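Local coordinates for IroE protein (Escherichia coli, PDB 2GZS) that hydrolyses the siderophore enterobactin and its C-glucosylated salmochelin forms, usually cutting the trilactone once to release a linear trimer, at residues L83-L87 with N88-Y92; D93-P96 with A97-R101. All coordinates share one frame; numbering follows the deposited sequence.

Contact 1: L83-L87 with N88-Y92. With DFP (diisopropyl phosphonate), chain B.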
loop_
_atom_site.group_PDB
_atom_site.type_symbol
_atom_site.label_atom_id
_atom_site.label_comp_id
_atom_site.label_asym_id
_atom_site.label_seq_id
_atom_site.Cartn_x
_atom_site.Cartn_y
_atom_site.Cartn_z
ATOM N N LEU A 83 -13.288 -4.305 -13.918
ATOM C CA LEU A 83 -13.621 -3.073 -13.223
ATOM C C LEU A 83 -12.436 -2.577 -12.411
ATOM O O LEU A 83 -11.460 -3.301 -12.176
ATOM C CB LEU A 83 -14.791 -3.414 -12.291
ATOM C CG LEU A 83 -15.961 -4.050 -13.077
ATOM C CD1 LEU A 83 -16.907 -4.659 -12.061
ATOM C CD2 LEU A 83 -16.644 -3.047 -13.976
ATOM N N PRO A 84 -12.405 -1.339 -11.981
ATOM C CA PRO A 84 -11.251 -0.820 -11.254
ATOM C C PRO A 84 -11.076 -1.412 -9.857
ATOM O O PRO A 84 -9.938 -1.439 -9.346
ATOM C CB PRO A 84 -11.518 0.684 -11.146
ATOM C CG PRO A 84 -12.849 0.962 -11.726
ATOM C CD PRO A 84 -13.429 -0.300 -12.282
ATOM N N PHE A 85 -12.162 -1.890 -9.259
ATOM C CA PHE A 85 -12.081 -2.557 -7.953
ATOM C C PHE A 85 -12.819 -3.873 -7.969
ATOM O O PHE A 85 -13.799 -4.098 -8.680
ATOM C CB PHE A 85 -12.678 -1.673 -6.816
ATOM C CG PHE A 85 -11.964 -0.354 -6.688
ATOM C CD1 PHE A 85 -10.912 -0.159 -5.790
ATOM C CD2 PHE A 85 -12.350 0.725 -7.484
ATOM C CE1 PHE A 85 -10.273 1.065 -5.729
ATOM C CE2 PHE A 85 -11.680 1.941 -7.412
ATOM C CZ PHE A 85 -10.649 2.158 -6.522
ATOM N N ASP A 86 -12.320 -4.779 -7.063
ATOM C CA ASP A 86 -13.159 -5.969 -6.775
ATOM C C ASP A 86 -13.627 -5.742 -5.348
ATOM O O ASP A 86 -12.965 -6.011 -4.353
ATOM C CB ASP A 86 -12.400 -7.282 -6.948
ATOM C CG ASP A 86 -13.226 -8.494 -6.560
ATOM O OD1 ASP A 86 -14.288 -8.397 -5.887
ATOM O OD2 ASP A 86 -12.783 -9.611 -6.905
ATOM N N LEU A 87 -14.843 -5.186 -5.266
ATOM C CA LEU A 87 -15.290 -4.660 -3.985
ATOM C C LEU A 87 -15.502 -5.780 -2.955
ATOM O O LEU A 87 -15.169 -5.548 -1.761
ATOM C CB LEU A 87 -16.617 -3.848 -4.111
ATOM C CG LEU A 87 -16.482 -2.574 -4.999
ATOM C CD1 LEU A 87 -17.909 -1.994 -5.132
ATOM C CD2 LEU A 87 -15.535 -1.555 -4.477
ATOM N N ASN A 88 -16.017 -6.908 -3.432
ATOM C CA ASN A 88 -16.188 -8.003 -2.493
ATOM C C ASN A 88 -14.871 -8.563 -1.968
ATOM O O ASN A 88 -14.624 -8.818 -0.799
ATOM C CB ASN A 88 -16.912 -9.164 -3.157
ATOM C CG ASN A 88 -18.327 -8.875 -3.590
ATOM O OD1 ASN A 88 -18.891 -7.915 -3.084
ATOM N ND2 ASN A 88 -18.801 -9.738 -4.481
ATOM N N SER A 89 -13.962 -8.803 -2.938
ATOM C CA SER A 89 -12.703 -9.450 -2.558
ATOM C C SER A 89 -11.853 -8.558 -1.677
ATOM O O SER A 89 -11.225 -8.972 -0.711
ATOM C CB SER A 89 -11.877 -9.860 -3.785
ATOM O OG SER A 89 -12.572 -10.833 -4.569
ATOM N N ARG A 90 -11.801 -7.230 -1.984
ATOM C CA ARG A 90 -10.959 -6.378 -1.181
ATOM C C ARG A 90 -11.471 -6.165 0.257
ATOM O O ARG A 90 -10.714 -6.000 1.189
ATOM C CB ARG A 90 -10.762 -5.039 -1.926
ATOM C CG ARG A 90 -11.978 -4.126 -1.828
ATOM C CD ARG A 90 -11.834 -2.967 -2.834
ATOM N NE ARG A 90 -10.919 -1.981 -2.298
ATOM C CZ ARG A 90 -11.064 -1.054 -1.381
ATOM N NH1 ARG A 90 -12.332 -1.035 -0.843
ATOM N NH2 ARG A 90 -10.141 -0.218 -0.989
ATOM N N ALA A 91 -12.830 -6.188 0.363
ATOM C CA ALA A 91 -13.387 -6.060 1.721
ATOM C C ALA A 91 -12.959 -7.243 2.621
ATOM O O ALA A 91 -12.830 -6.962 3.781
ATOM C CB ALA A 91 -14.910 -6.075 1.672
ATOM N N TYR A 92 -12.761 -8.381 1.986
ATOM C CA TYR A 92 -12.254 -9.542 2.753
ATOM C C TYR A 92 -10.748 -9.442 2.986
ATOM O O TYR A 92 -10.238 -9.512 4.087
ATOM C CB TYR A 92 -12.598 -10.834 2.023
ATOM C CG TYR A 92 -12.250 -12.016 2.944
ATOM C CD1 TYR A 92 -12.913 -12.273 4.138
ATOM C CD2 TYR A 92 -11.230 -12.872 2.605
ATOM C CE1 TYR A 92 -12.544 -13.374 4.953
ATOM C CE2 TYR A 92 -10.824 -13.950 3.363
ATOM C CZ TYR A 92 -11.506 -14.173 4.542
ATOM O OH TYR A 92 -11.120 -15.260 5.314
HETATM C C1 DFP B . -13.944 4.642 0.272
HETATM C C2 DFP B . -15.445 4.446 0.041
HETATM C C3 DFP B . -13.284 5.453 -0.832
HETATM C "C1'" DFP B . -14.323 1.490 3.491
HETATM C "C2'" DFP B . -13.561 1.961 4.696
HETATM C "C3'" DFP B . -15.848 1.580 3.832
HETATM P P DFP B . -12.911 2.445 1.447
HETATM O O1P DFP B . -13.391 3.289 0.223
HETATM O O2P DFP B . -14.140 2.404 2.437
HETATM O O3P DFP B . -12.426 1.058 1.059
HETATM O O HOH W 1 -14.627 -2.848 -0.779
#
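Asp86 and Arg90 are joined by the first backbone bond of helix 87-93: Arg90 N donates to Asp86 O at 2.9 Å, with an N-H...O angle of 167°. One residue on, Ala91 N reaches Leu87 O at 3.2 Å, less directly, since the donor stands above the carbonyl plane. Both are i to i+4 bonds, so an extended loop passes into helix with Asp86 as the N-cap.

The Asp86 carboxylate closes the cap. With CG anti to the backbone N (chi1 176°), it lies beside the first turn: OD1 accepts from Ser89 N at 3.0 Å, while OD2 takes the Ser89 hydroxyl, OG to OD2 being 2.6 Å. Each donor approaches from above the carboxylate plane. Two bonds from one residue thus hold the carboxylate where the helix dipole would probably stabilise its negative charge.

In this alpha/beta-hydrolase fold the helix presents Arg90 to the active site, beside the nucleophile Ser149. CG of Arg90 sits between the backbone N and the carbonyl carbon, and the chain bends at chi3, sending the guanidinium past Phe85 to the bound diisopropyl phosphonate. Phe85 CD1 comes within 3.9 Å of Arg90 NE, the ring and guanidinium planes being nearly perpendicular. Arg90 NH1 donates to O3P of the phosphonate at 2.8 Å, at the guanidinium edge, and NH2 adds a weak bond to the same oxygen. Tyr150 N also bonds the ligand. Arg90 NE forms a salt bridge with Asp50, which together with the ligand restrains rotation of the group. A water in the guanidinium plane accepts from NH1 and donates to Leu87 O, linking the arginine head to its own helix's first turn.

Contact 2: D93-P96 with A97-R101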
loop_
_atom_site.group_PDB
_atom_site.type_symbol
_atom_site.label_atom_id
_atom_site.label_comp_id
_atom_site.label_asym_id
_atom_site.label_seq_id
_atom_site.Cartn_x
_atom_site.Cartn_y
_atom_site.Cartn_z
ATOM N N ASP A 93 -10.035 -9.284 1.820
ATOM C CA ASP A 93 -8.569 -9.382 1.946
ATOM C C ASP A 93 -7.899 -8.324 2.743
ATOM O O ASP A 93 -6.820 -8.513 3.322
ATOM C CB ASP A 93 -7.966 -9.328 0.532
ATOM C CG ASP A 93 -8.130 -10.564 -0.310
ATOM O OD1 ASP A 93 -8.316 -11.656 0.292
ATOM O OD2 ASP A 93 -8.077 -10.485 -1.548
ATOM N N TYR A 94 -8.521 -7.083 2.779
ATOM C CA TYR A 94 -7.811 -5.948 3.362
ATOM C C TYR A 94 -8.145 -5.671 4.803
ATOM O O TYR A 94 -7.505 -4.819 5.467
ATOM C CB TYR A 94 -8.073 -4.665 2.545
ATOM C CG TYR A 94 -7.601 -4.717 1.094
ATOM C CD1 TYR A 94 -6.881 -5.765 0.545
ATOM C CD2 TYR A 94 -7.922 -3.627 0.280
ATOM C CE1 TYR A 94 -6.475 -5.752 -0.806
ATOM C CE2 TYR A 94 -7.536 -3.598 -1.056
ATOM C CZ TYR A 94 -6.818 -4.665 -1.576
ATOM O OH TYR A 94 -6.436 -4.640 -2.913
ATOM N N THR A 95 -9.148 -6.413 5.311
ATOM C CA THR A 95 -9.614 -6.037 6.635
ATOM C C THR A 95 -9.208 -7.003 7.749
ATOM O O THR A 95 -9.219 -8.222 7.563
ATOM C CB THR A 95 -11.166 -5.959 6.672
ATOM O OG1 THR A 95 -11.685 -7.206 6.167
ATOM C CG2 THR A 95 -11.695 -4.773 5.881
ATOM N N PRO A 96 -8.875 -6.496 8.934
ATOM C CA PRO A 96 -8.565 -7.337 10.108
ATOM C C PRO A 96 -9.895 -7.683 10.791
ATOM O O PRO A 96 -10.957 -7.085 10.464
ATOM C CB PRO A 96 -7.747 -6.393 11.013
ATOM C CG PRO A 96 -8.398 -5.078 10.749
ATOM C CD PRO A 96 -8.762 -5.047 9.266
ATOM N N ALA A 97 -9.893 -8.565 11.758
ATOM C CA ALA A 97 -11.076 -8.909 12.542
ATOM C C ALA A 97 -11.949 -7.770 13.038
ATOM O O ALA A 97 -13.169 -7.868 12.871
ATOM C CB ALA A 97 -10.566 -9.637 13.800
ATOM N N ALA A 98 -11.323 -6.782 13.629
ATOM C CA ALA A 98 -11.894 -5.628 14.316
ATOM C C ALA A 98 -12.858 -4.864 13.424
ATOM O O ALA A 98 -13.829 -4.268 13.905
ATOM C CB ALA A 98 -10.752 -4.729 14.776
ATOM N N GLU A 99 -12.628 -4.882 12.101
ATOM C CA GLU A 99 -13.518 -4.098 11.247
ATOM C C GLU A 99 -14.972 -4.527 11.372
ATOM O O GLU A 99 -15.837 -3.695 11.058
ATOM C CB GLU A 99 -13.025 -4.195 9.789
ATOM C CG GLU A 99 -13.770 -3.355 8.759
ATOM C CD GLU A 99 -13.644 -1.869 8.973
ATOM O OE1 GLU A 99 -12.848 -1.369 9.798
ATOM O OE2 GLU A 99 -14.397 -1.042 8.356
ATOM N N SER A 100 -15.356 -5.728 11.794
ATOM C CA SER A 100 -16.753 -6.143 11.883
ATOM C C SER A 100 -17.273 -6.214 13.317
ATOM O O SER A 100 -18.285 -6.860 13.621
ATOM C CB SER A 100 -16.962 -7.529 11.259
ATOM O OG SER A 100 -16.296 -8.524 12.028
ATOM N N ARG A 101 -16.583 -5.567 14.230
ATOM C CA ARG A 101 -17.053 -5.561 15.625
ATOM C C ARG A 101 -18.372 -4.814 15.781
ATOM O O ARG A 101 -18.470 -3.690 15.261
ATOM C CB ARG A 101 -15.951 -4.953 16.493
ATOM C CG ARG A 101 -14.629 -5.694 16.246
ATOM C CD ARG A 101 -14.163 -6.460 17.470
ATOM N NE ARG A 101 -14.025 -7.889 17.234
ATOM C CZ ARG A 101 -14.891 -8.730 16.683
ATOM N NH1 ARG A 101 -16.071 -8.326 16.245
ATOM N NH2 ARG A 101 -14.578 -10.021 16.560
HETATM O O HOH W 2 -13.583 -8.508 10.543
#
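Thr95 and Glu99 meet through carbon across a short 3-10 turn, residues 97-99, in the loop that follows helix 87-93 of the alpha/beta-hydrolase fold. Thr95 CG2 lies 3.8 Å from Glu99 CG, the two side chains crossing at about a right angle. The turn is defined by an i to i+3 bond: Glu99 N donates to Pro96 O at 3.2 Å, the donor standing 48° out of the carbonyl plane, and Ser100 N repeats the pattern to Ala97 O.

Glu99 has CG anti to its own N (chi1 -176°) and a bend at chi2, which turns the carboxylate away from Thr95. There OE1 accepts from Gly178 N and OE2 from Arg177 N, so two backbone amides hold both oxygens. Tyr150 and Leu153 of helix 150-161 touch the same side chain, whose nearest atom is about 5 Å from the bound phosphonate. On the other partner, Thr95 OG1 is bonded to Ala91 O and to Gly115 N, fixing the methyl that faces Glu99.

A water donates to Pro96 O at 3.0 Å and shares a hydrogen bond of 3.1 Å with Ser100 OG.

Contacts 1 and 2 run in series along one chain segment, their centres about 14 Å apart. Contact 1 is partly buried and starts helix 87-93; contact 2 is mostly buried and forms a 3-10 turn in the loop beyond that helix. Charged groups mark the first: a capping carboxylate at one end and an arginine at the ligand. In the second a backbone turn is joined by a hydrocarbon touch, with its carboxylate held by uncharged backbone amides. Tyr150 of helix 150-161 is touched by both, by Arg90 and Ala91 from contact 1 and by Thr95 and Glu99 from contact 2.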